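43.8 kDa insecticidal crystal protein (Bacillus thuringiensis, PDB 4JP0) forms one half of a binary insecticidal toxin that, together with its partner Cry34Ab1, acts on western corn rootworm larvae, probably at the midgut epithelium. Local coordinates at residues Y18-L23 with G29-N34; P159-S162 with N166-N169; T241-I244 with G248-I251. All blocks are in the same frame, centred on the assembly; numbering follows the deposited sequence.

Contact 1. Residues Y18-L23 with G29-N34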
ATOM      1  N   TYR A  18     -24.142  19.814  17.772  1.00 13.52           N
ATOM      2  CA  TYR A  18     -22.954  19.194  17.174  1.00 13.56           C
ATOM      3  C   TYR A  18     -22.707  17.760  17.642  1.00 13.68           C
ATOM      4  O   TYR A  18     -22.814  17.453  18.837  1.00 12.84           O
ATOM      5  CB  TYR A  18     -21.719  20.018  17.521  1.00 14.05           C
ATOM      6  CG  TYR A  18     -21.714  21.354  16.788  1.00 14.00           C
ATOM      7  CD1 TYR A  18     -22.533  22.413  17.185  1.00 14.18           C
ATOM      8  CD2 TYR A  18     -20.875  21.557  15.712  1.00 14.40           C
ATOM      9  CE1 TYR A  18     -22.517  23.666  16.485  1.00 13.58           C
ATOM     10  CE2 TYR A  18     -20.846  22.791  15.013  1.00 15.56           C
ATOM     11  CZ  TYR A  18     -21.678  23.828  15.415  1.00 14.79           C
ATOM     12  OH  TYR A  18     -21.651  25.024  14.726  1.00 17.06           O
ATOM     13  N   ALA A  19     -22.312  16.908  16.698  1.00 11.84           N
ATOM     14  CA  ALA A  19     -21.999  15.531  17.025  1.00 12.68           C
ATOM     15  C   ALA A  19     -20.790  15.549  17.963  1.00 14.43           C
ATOM     16  O   ALA A  19     -19.790  16.266  17.698  1.00 14.16           O
ATOM     17  CB  ALA A  19     -21.673  14.755  15.738  1.00 12.37           C
ATOM     18  N   ALA A  20     -20.847  14.744  19.024  1.00 14.51           N
ATOM     19  CA  ALA A  20     -19.832  14.827  20.086  1.00 14.74           C
ATOM     20  C   ALA A  20     -19.597  13.505  20.802  1.00 14.76           C
ATOM     21  O   ALA A  20     -20.503  12.704  20.918  1.00 14.52           O
ATOM     22  CB  ALA A  20     -20.307  15.841  21.121  1.00 15.80           C
ATOM     23  N   THR A  21     -18.379  13.280  21.301  1.00 15.55           N
ATOM     24  CA  THR A  21     -18.141  12.153  22.204  1.00 15.29           C
ATOM     25  C   THR A  21     -17.620  12.716  23.516  1.00 16.74           C
ATOM     26  O   THR A  21     -17.079  13.840  23.535  1.00 16.14           O
ATOM     27  CB  THR A  21     -17.068  11.182  21.672  1.00 16.12           C
ATOM     28  OG1 THR A  21     -15.970  11.917  21.156  1.00 14.94           O
ATOM     29  CG2 THR A  21     -17.556  10.391  20.508  1.00 15.88           C
ATOM     30  N   TYR A  22     -17.722  11.925  24.594  1.00 16.92           N
ATOM     31  CA  TYR A  22     -17.191  12.340  25.898  1.00 19.27           C
ATOM     32  C   TYR A  22     -15.680  12.108  25.804  1.00 18.59           C
ATOM     33  O   TYR A  22     -15.269  11.056  25.355  1.00 18.30           O
ATOM     34  CB  TYR A  22     -17.738  11.456  27.042  1.00 20.93           C
ATOM     35  CG  TYR A  22     -19.160  11.700  27.511  1.00 28.28           C
ATOM     36  CD1 TYR A  22     -19.522  11.488  28.857  1.00 34.08           C
ATOM     37  CD2 TYR A  22     -20.148  12.097  26.640  1.00 33.05           C
ATOM     38  CE1 TYR A  22     -20.821  11.691  29.294  1.00 37.40           C
ATOM     39  CE2 TYR A  22     -21.458  12.315  27.087  1.00 38.01           C
ATOM     40  CZ  TYR A  22     -21.775  12.110  28.403  1.00 38.60           C
ATOM     41  OH  TYR A  22     -23.065  12.323  28.829  1.00 45.29           O
ATOM     42  N   LEU A  23     -14.859  13.064  26.212  1.00 18.63           N
ATOM     43  CA  LEU A  23     -13.412  12.914  26.062  1.00 20.31           C
ATOM     44  C   LEU A  23     -12.781  11.857  26.942  1.00 21.85           C
ATOM     45  O   LEU A  23     -11.747  11.287  26.591  1.00 23.24           O
ATOM     46  CB  LEU A  23     -12.695  14.229  26.428  1.00 20.42           C
ATOM     47  CG  LEU A  23     -12.666  15.346  25.422  1.00 20.93           C
ATOM     48  CD1 LEU A  23     -12.010  16.562  26.036  1.00 20.83           C
ATOM     49  CD2 LEU A  23     -11.931  14.912  24.131  1.00 19.72           C
ATOM     50  N   GLY A  29     -20.293   6.777  23.291  1.00 15.13           N
ATOM     51  CA  GLY A  29     -21.328   6.922  22.280  1.00 14.99           C
ATOM     52  C   GLY A  29     -21.206   8.319  21.691  1.00 14.08           C
ATOM     53  O   GLY A  29     -20.580   9.207  22.280  1.00 14.47           O
ATOM     54  N   VAL A  30     -21.808   8.529  20.526  1.00 13.01           N
ATOM     55  CA  VAL A  30     -21.866   9.835  19.894  1.00 13.65           C
ATOM     56  C   VAL A  30     -23.237  10.448  20.195  1.00 14.00           C
ATOM     57  O   VAL A  30     -24.262   9.799  20.016  1.00 13.69           O
ATOM     58  CB  VAL A  30     -21.701   9.724  18.373  1.00 13.47           C
ATOM     59  CG1 VAL A  30     -21.796  11.125  17.724  1.00 15.05           C
ATOM     60  CG2 VAL A  30     -20.371   9.083  18.047  1.00 15.13           C
ATOM     61  N   SER A  31     -23.245  11.684  20.674  1.00 13.35           N
ATOM     62  CA  SER A  31     -24.489  12.405  20.976  1.00 14.16           C
ATOM     63  C   SER A  31     -24.484  13.756  20.281  1.00 13.09           C
ATOM     64  O   SER A  31     -23.574  14.066  19.540  1.00 11.66           O
ATOM     65  CB  SER A  31     -24.612  12.658  22.483  1.00 14.62           C
ATOM     66  OG  SER A  31     -23.437  13.397  22.922  1.00 16.14           O
ATOM     67  N   LEU A  32     -25.494  14.566  20.548  1.00 13.24           N
ATOM     68  CA  LEU A  32     -25.556  15.911  19.998  1.00 13.83           C
ATOM     69  C   LEU A  32     -25.518  16.904  21.136  1.00 14.96           C
ATOM     70  O   LEU A  32     -26.372  16.861  22.032  1.00 15.15           O
ATOM     71  CB  LEU A  32     -26.835  16.117  19.160  1.00 15.20           C
ATOM     72  CG  LEU A  32     -26.895  15.299  17.857  1.00 15.61           C
ATOM     73  CD1 LEU A  32     -28.230  15.488  17.077  1.00 15.38           C
ATOM     74  CD2 LEU A  32     -25.685  15.667  16.970  1.00 15.81           C
ATOM     75  N   MET A  33     -24.590  17.863  21.056  1.00 14.20           N
ATOM     76  CA  MET A  33     -24.392  18.827  22.147  1.00 15.68           C
ATOM     77  C   MET A  33     -24.481  20.230  21.611  1.00 16.36           C
ATOM     78  O   MET A  33     -24.107  20.471  20.453  1.00 14.34           O
ATOM     79  CB  MET A  33     -22.982  18.670  22.751  1.00 16.03           C
ATOM     80  CG  MET A  33     -22.789  17.363  23.533  1.00 18.44           C
ATOM     81  SD  MET A  33     -23.821  17.373  25.038  1.00 22.86           S
ATOM     82  CE  MET A  33     -23.064  18.769  25.867  1.00 25.07           C
ATOM     83  N   ASN A  34     -24.905  21.164  22.477  1.00 17.81           N
ATOM     84  CA  ASN A  34     -24.899  22.585  22.139  1.00 19.44           C
ATOM     85  C   ASN A  34     -23.480  23.119  22.354  1.00 20.94           C
ATOM     86  O   ASN A  34     -22.867  22.836  23.384  1.00 20.31           O
ATOM     87  CB  ASN A  34     -25.885  23.366  23.004  1.00 20.23           C
ATOM     88  CG  ASN A  34     -26.022  24.804  22.555  1.00 21.46           C
ATOM     89  OD1 ASN A  34     -25.041  25.513  22.428  1.00 22.25           O
ATOM     90  ND2 ASN A  34     -27.247  25.228  22.284  1.00 24.08           N
TER
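Tyr18 and Ala20 pair antiparallel with Met33 and Ser31 through four backbone hydrogen bonds, forming the two arms of a beta hairpin; the short strand axes approach to 4.5 Å but diverge strongly, 113° between their directions, although the pairing is antiparallel. The hairpin lies in the N-terminal part of the chain, whose sequence is assigned to the ricin B-type beta-trefoil family, and strand 18-22 also pairs with strand 43-52. At the Tyr18-Met33 pair the bond from Tyr18 N to Met33 O is nearly straight (2.8 Å, 176°). The bond from Ala20 N to Ser31 O is more bent, at 138°. Between these pairs Ala19 faces Leu32 as a non-hydrogen-bonded pair, and the CA of Ala19 makes a CA-H...O contact with Ser31 O.

On one face Ala20 CB rests against Met33 CG at 3.8 Å; the methionine chain then folds at chi2 and chi3, which takes its sulfur end away from strand 18-22. Tyr18 lies on this face too, with Met33 O near the plane of its ring at the edge, while its hydroxyl bonds to Lys35. On the face of Ala19 and Leu32, CD2 of Leu32 comes back over the Ala19 backbone; Val30 CG1 also meets Ala19 CB at 4.1 Å. Further along, Val30 reaches Ile77 of strand 76-80, and Thr21 OG1 is bonded to Asn65. With Thr21 CG2 beside its own backbone N, anti to the carbonyl carbon, the Thr21 and Val30 side chains cross obliquely, Thr21 CG2 lying 4.0 Å from Val30 CG2 and 3.7 Å from Gly29 O.

Contact 2. Residues P159-S162 with N166-N169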
ATOM      1  N   PRO A 159      21.705  -5.401 -15.649  1.00 26.43           N
ATOM      2  CA  PRO A 159      23.082  -5.119 -16.066  1.00 26.68           C
ATOM      3  C   PRO A 159      23.597  -6.145 -17.044  1.00 27.92           C
ATOM      4  O   PRO A 159      23.131  -7.285 -17.054  1.00 26.74           O
ATOM      5  CB  PRO A 159      23.872  -5.216 -14.759  1.00 27.11           C
ATOM      6  CG  PRO A 159      22.795  -4.971 -13.673  1.00 26.14           C
ATOM      7  CD  PRO A 159      21.617  -5.735 -14.220  1.00 26.49           C
ATOM      8  N   LYS A 160      24.554  -5.732 -17.862  1.00 28.98           N
ATOM      9  CA  LYS A 160      25.184  -6.665 -18.806  1.00 30.89           C
ATOM     10  C   LYS A 160      26.671  -6.605 -18.592  1.00 31.54           C
ATOM     11  O   LYS A 160      27.181  -5.597 -18.102  1.00 32.03           O
ATOM     12  CB  LYS A 160      24.866  -6.270 -20.252  1.00 31.22           C
ATOM     13  CG  LYS A 160      23.403  -6.075 -20.537  1.00 31.99           C
ATOM     14  CD  LYS A 160      22.671  -7.406 -20.615  1.00 34.32           C
ATOM     15  CE  LYS A 160      21.217  -7.192 -21.021  1.00 34.66           C
ATOM     16  NZ  LYS A 160      20.568  -6.069 -20.254  1.00 36.15           N
ATOM     17  N   TYR A 161      27.377  -7.676 -18.953  1.00 32.01           N
ATOM     18  CA  TYR A 161      28.822  -7.700 -18.787  1.00 33.89           C
ATOM     19  C   TYR A 161      29.493  -6.667 -19.692  1.00 35.36           C
ATOM     20  O   TYR A 161      29.014  -6.372 -20.786  1.00 36.02           O
ATOM     21  CB  TYR A 161      29.384  -9.077 -19.102  1.00 32.39           C
ATOM     22  CG  TYR A 161      29.289 -10.086 -17.991  1.00 30.55           C
ATOM     23  CD1 TYR A 161      28.269 -11.031 -17.975  1.00 27.46           C
ATOM     24  CD2 TYR A 161      30.254 -10.136 -16.983  1.00 28.36           C
ATOM     25  CE1 TYR A 161      28.202 -11.992 -16.966  1.00 29.64           C
ATOM     26  CE2 TYR A 161      30.198 -11.088 -15.971  1.00 27.79           C
ATOM     27  CZ  TYR A 161      29.157 -12.012 -15.953  1.00 29.20           C
ATOM     28  OH  TYR A 161      29.081 -12.967 -14.945  1.00 30.22           O
ATOM     29  N   SER A 162      30.591  -6.111 -19.201  1.00 37.39           N
ATOM     30  CA  SER A 162      31.377  -5.132 -19.955  1.00 39.24           C
ATOM     31  C   SER A 162      32.437  -5.907 -20.710  1.00 39.64           C
ATOM     32  O   SER A 162      33.187  -6.658 -20.083  1.00 40.73           O
ATOM     33  CB  SER A 162      32.104  -4.197 -19.005  1.00 39.46           C
ATOM     34  OG  SER A 162      33.336  -4.795 -18.609  1.00 40.71           O
ATOM     35  N   ASN A 166      33.379  -7.502 -16.627  1.00 36.15           N
ATOM     36  CA  ASN A 166      32.869  -7.153 -15.305  1.00 35.22           C
ATOM     37  C   ASN A 166      31.420  -6.758 -15.409  1.00 33.17           C
ATOM     38  O   ASN A 166      30.945  -6.375 -16.472  1.00 32.94           O
ATOM     39  CB  ASN A 166      33.654  -5.995 -14.695  1.00 35.97           C
ATOM     40  CG  ASN A 166      35.109  -6.346 -14.441  1.00 38.88           C
ATOM     41  OD1 ASN A 166      35.468  -6.811 -13.358  1.00 41.61           O
ATOM     42  ND2 ASN A 166      35.955  -6.110 -15.436  1.00 41.62           N
ATOM     43  N   ILE A 167      30.714  -6.822 -14.293  1.00 32.01           N
ATOM     44  CA  ILE A 167      29.298  -6.474 -14.309  1.00 30.48           C
ATOM     45  C   ILE A 167      28.854  -5.935 -12.960  1.00 30.46           C
ATOM     46  O   ILE A 167      29.397  -6.328 -11.901  1.00 29.72           O
ATOM     47  CB  ILE A 167      28.481  -7.713 -14.685  1.00 30.83           C
ATOM     48  CG1 ILE A 167      26.997  -7.384 -14.911  1.00 29.08           C
ATOM     49  CG2 ILE A 167      28.629  -8.775 -13.622  1.00 31.20           C
ATOM     50  CD1 ILE A 167      26.266  -8.549 -15.570  1.00 27.22           C
ATOM     51  N   ASP A 168      27.874  -5.032 -13.001  1.00 28.32           N
ATOM     52  CA  ASP A 168      27.328  -4.452 -11.805  1.00 28.43           C
ATOM     53  C   ASP A 168      26.508  -5.486 -11.035  1.00 27.81           C
ATOM     54  O   ASP A 168      25.989  -6.426 -11.610  1.00 27.36           O
ATOM     55  CB  ASP A 168      26.408  -3.284 -12.163  1.00 28.24           C
ATOM     56  CG  ASP A 168      27.155  -2.049 -12.620  1.00 30.13           C
ATOM     57  OD1 ASP A 168      28.396  -1.976 -12.461  1.00 30.00           O
ATOM     58  OD2 ASP A 168      26.558  -1.083 -13.142  1.00 33.90           O
ATOM     59  N   ASN A 169      26.324  -5.256  -9.740  1.00 27.85           N
ATOM     60  CA  ASN A 169      25.547  -6.172  -8.918  1.00 27.24           C
ATOM     61  C   ASN A 169      24.069  -5.895  -8.966  1.00 25.25           C
ATOM     62  O   ASN A 169      23.284  -6.661  -8.430  1.00 24.29           O
ATOM     63  CB  ASN A 169      26.025  -6.153  -7.458  1.00 28.25           C
ATOM     64  CG  ASN A 169      27.445  -6.672  -7.308  1.00 32.42           C
ATOM     65  OD1 ASN A 169      27.952  -7.395  -8.187  1.00 35.24           O
ATOM     66  ND2 ASN A 169      28.110  -6.290  -6.209  1.00 34.41           N
TER
HETATM   67  O   HOH W   1      27.357  -3.889 -15.685  1.00 30.70           O
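Ile167 packs its CG2 methyl over one face of the Tyr161 ring in a CH-pi contact, 4.1 Å from the centroid and 29° off the ring normal. CB of the same isoleucine sits above the ring too, offset toward its rim. The other branch turns to the backbone: CG1, anti to the backbone N (chi1 -172°), extends along the opposing segment, so that CD1 comes within 3.6 Å of Lys160 C and CG1 lies 3.8 Å from Pro159 CB. The two segments run in roughly opposite directions, yet neither is a regular strand; both lie in the long loop between strands 135-142 and 174-182. At the end where the segments come nearest in sequence, Ser162 N donates to Asn166 O at 2.8 Å, in the carbonyl plane, and Asn166 N returns a weak bond to Ser162 OG. A water spans the gap further along, donating to Lys160 O and accepting from Asp168 N, each at 3.0 Å. Beneath this surface loop, Ile310 and Phe312 of strand 307-323 and Thr344 of strand 327-346 touch Ile167, with Ile310 and Thr344 also touching Tyr161.

Contact 3. Residues T241-I244 with G248-I251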
ATOM      1  N   THR A 241       6.131  -9.715  11.271  1.00 33.46           N
ATOM      2  CA  THR A 241       6.509  -8.542  12.056  1.00 33.86           C
ATOM      3  C   THR A 241       6.732  -7.255  11.265  1.00 32.93           C
ATOM      4  O   THR A 241       7.029  -6.204  11.839  1.00 32.73           O
ATOM      5  CB  THR A 241       7.740  -8.848  12.928  1.00 34.13           C
ATOM      6  OG1 THR A 241       8.869  -9.143  12.085  1.00 36.87           O
ATOM      7  CG2 THR A 241       7.524 -10.123  13.725  1.00 35.50           C
ATOM      8  N   THR A 242       6.583  -7.327   9.964  1.00 31.40           N
ATOM      9  CA  THR A 242       6.775  -6.161   9.127  1.00 30.30           C
ATOM     10  C   THR A 242       5.531  -5.643   8.457  1.00 29.12           C
ATOM     11  O   THR A 242       4.889  -4.820   8.999  1.00 29.57           O
ATOM     12  CB  THR A 242       7.841  -6.383   8.076  1.00 30.54           C
ATOM     13  OG1 THR A 242       7.523  -7.502   7.280  1.00 29.14           O
ATOM     14  CG2 THR A 242       9.083  -6.579   8.694  1.00 32.11           C
ATOM     15  N   ILE A 243       5.193  -6.172   7.308  1.00 28.03           N
ATOM     16  CA  ILE A 243       4.013  -5.781   6.538  1.00 27.34           C
ATOM     17  C   ILE A 243       2.652  -6.240   7.075  1.00 27.49           C
ATOM     18  O   ILE A 243       1.671  -5.465   7.065  1.00 27.08           O
ATOM     19  CB  ILE A 243       4.201  -6.138   5.053  1.00 27.41           C
ATOM     20  CG1 ILE A 243       3.161  -5.431   4.193  1.00 28.75           C
ATOM     21  CG2 ILE A 243       4.231  -7.646   4.810  1.00 27.86           C
ATOM     22  CD1 ILE A 243       3.712  -4.953   2.874  1.00 26.84           C
ATOM     23  N   ILE A 244       2.558  -7.481   7.538  1.00 27.26           N
ATOM     24  CA  ILE A 244       1.285  -7.922   8.066  1.00 27.12           C
ATOM     25  C   ILE A 244       0.934  -7.142   9.325  1.00 27.72           C
ATOM     26  O   ILE A 244      -0.127  -6.547   9.422  1.00 27.73           O
ATOM     27  CB  ILE A 244       1.277  -9.426   8.392  1.00 27.58           C
ATOM     28  CG1 ILE A 244       1.594 -10.248   7.154  1.00 28.16           C
ATOM     29  CG2 ILE A 244      -0.107  -9.815   8.993  1.00 27.13           C
ATOM     30  CD1 ILE A 244       1.974 -11.722   7.481  1.00 30.85           C
ATOM     31  N   GLY A 248      -1.540  -4.978   7.537  1.00 22.03           N
ATOM     32  CA  GLY A 248      -2.605  -5.960   7.346  1.00 23.81           C
ATOM     33  C   GLY A 248      -2.636  -6.648   5.982  1.00 24.17           C
ATOM     34  O   GLY A 248      -3.684  -7.108   5.518  1.00 24.72           O
ATOM     35  N   PHE A 249      -1.493  -6.703   5.309  1.00 23.29           N
ATOM     36  CA  PHE A 249      -1.415  -7.497   4.076  1.00 24.97           C
ATOM     37  C   PHE A 249      -0.064  -8.184   3.968  1.00 24.89           C
ATOM     38  O   PHE A 249       0.887  -7.801   4.655  1.00 23.66           O
ATOM     39  CB  PHE A 249      -1.848  -6.749   2.793  1.00 23.89           C
ATOM     40  CG  PHE A 249      -0.883  -5.722   2.292  1.00 25.19           C
ATOM     41  CD1 PHE A 249       0.078  -6.052   1.344  1.00 23.71           C
ATOM     42  CD2 PHE A 249      -1.023  -4.390   2.656  1.00 24.43           C
ATOM     43  CE1 PHE A 249       0.927  -5.104   0.844  1.00 24.73           C
ATOM     44  CE2 PHE A 249      -0.170  -3.436   2.177  1.00 24.83           C
ATOM     45  CZ  PHE A 249       0.795  -3.766   1.264  1.00 25.94           C
ATOM     46  N   GLN A 250      -0.020  -9.218   3.131  1.00 25.06           N
ATOM     47  CA  GLN A 250       1.216  -9.975   2.880  1.00 26.16           C
ATOM     48  C   GLN A 250       1.481 -10.094   1.392  1.00 26.39           C
ATOM     49  O   GLN A 250       0.575  -9.890   0.571  1.00 26.25           O
ATOM     50  CB  GLN A 250       1.131 -11.386   3.477  1.00 26.60           C
ATOM     51  CG  GLN A 250       0.049 -12.265   2.860  1.00 26.94           C
ATOM     52  CD  GLN A 250      -0.207 -13.543   3.660  1.00 29.58           C
ATOM     53  OE1 GLN A 250      -0.304 -13.497   4.883  1.00 28.95           O
ATOM     54  NE2 GLN A 250      -0.326 -14.677   2.966  1.00 27.73           N
ATOM     55  N   ILE A 251       2.722 -10.444   1.046  1.00 26.88           N
ATOM     56  CA  ILE A 251       3.068 -10.679  -0.335  1.00 27.78           C
ATOM     57  C   ILE A 251       3.136 -12.175  -0.493  1.00 27.82           C
ATOM     58  O   ILE A 251       3.835 -12.846   0.260  1.00 28.35           O
ATOM     59  CB  ILE A 251       4.399 -10.072  -0.715  1.00 27.57           C
ATOM     60  CG1 ILE A 251       4.430  -8.558  -0.426  1.00 27.46           C
ATOM     61  CG2 ILE A 251       4.597 -10.285  -2.186  1.00 27.65           C
ATOM     62  CD1 ILE A 251       3.312  -7.808  -1.061  1.00 27.59           C
TER
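Gly248 N donates to Ile244 O at 2.8 Å, the stronger of two bonds that tie the end of helix 240-247 to the residue following it. The N-H...O angle is 139°, and the donor is tilted out of the carbonyl plane. The same N-H also reaches Ile243 O at 3.3 Å, but this second bond is weak and bent to 125°. One amide is therefore shared unequally between an i to i+4 bond to Ile244 O and a weak i to i+5 bond to Ile243 O. Gly248 is the first residue to leave helical geometry and does so with positive phi; a CB there would be pressed against the preceding carbonyl oxygen. The chain then enters strand 249-251, which forms a two-stranded antiparallel sheet with strand 257-259.

Directly after this helix-to-strand turn, Phe249 O faces the helix. It receives a CA-H...O contact from Ile244 CA, and CG1 of Ile243 approaches it to 3.3 Å. Around it the packing is aliphatic and aromatic. Ile243 CG1 stands almost over the centre of the Phe249 ring in a CH-pi contact, 4.1 Å from the centroid and 12° off the normal. Its CD1 continues across the same ring to meet CE1 at 3.4 Å. Ile244 instead lies alongside Gln250, the two side chains pointing the same way, with Ile244 CG1 against Gln250 CB.

Further out, Ile243 touches Met331 and Ile333 of strand 327-346 and Leu318 of strand 307-323, while the Phe249 ring meets that of Phe259. The chemistry thus divides: the Gly248 amide is shared by the carbonyls of Ile244 and Ile243, while Ile243 and Phe249 carry the hydrophobic seam between helix and strand, which Ile243 extends to strands 307-323 and 327-346.

The three contacts follow one another along the chain and are spread through an elongated molecule without touching. Contact 1, in the beta-trefoil region, and contact 2, in the loop segments 159-162 and 166-169, lie on opposite sides of the chain's centre, their own centres 65 Å apart. Contact 3 is the most central, its centre about 10 Å from that of the chain, and stands 36 Å from contact 1 and 34 Å from contact 2 between centres. Contacts 2 and 3, with nearest atoms about 20 Å apart, are linked through the same two long strands, 307-323 and 327-346, on different parts of which they pack side chains.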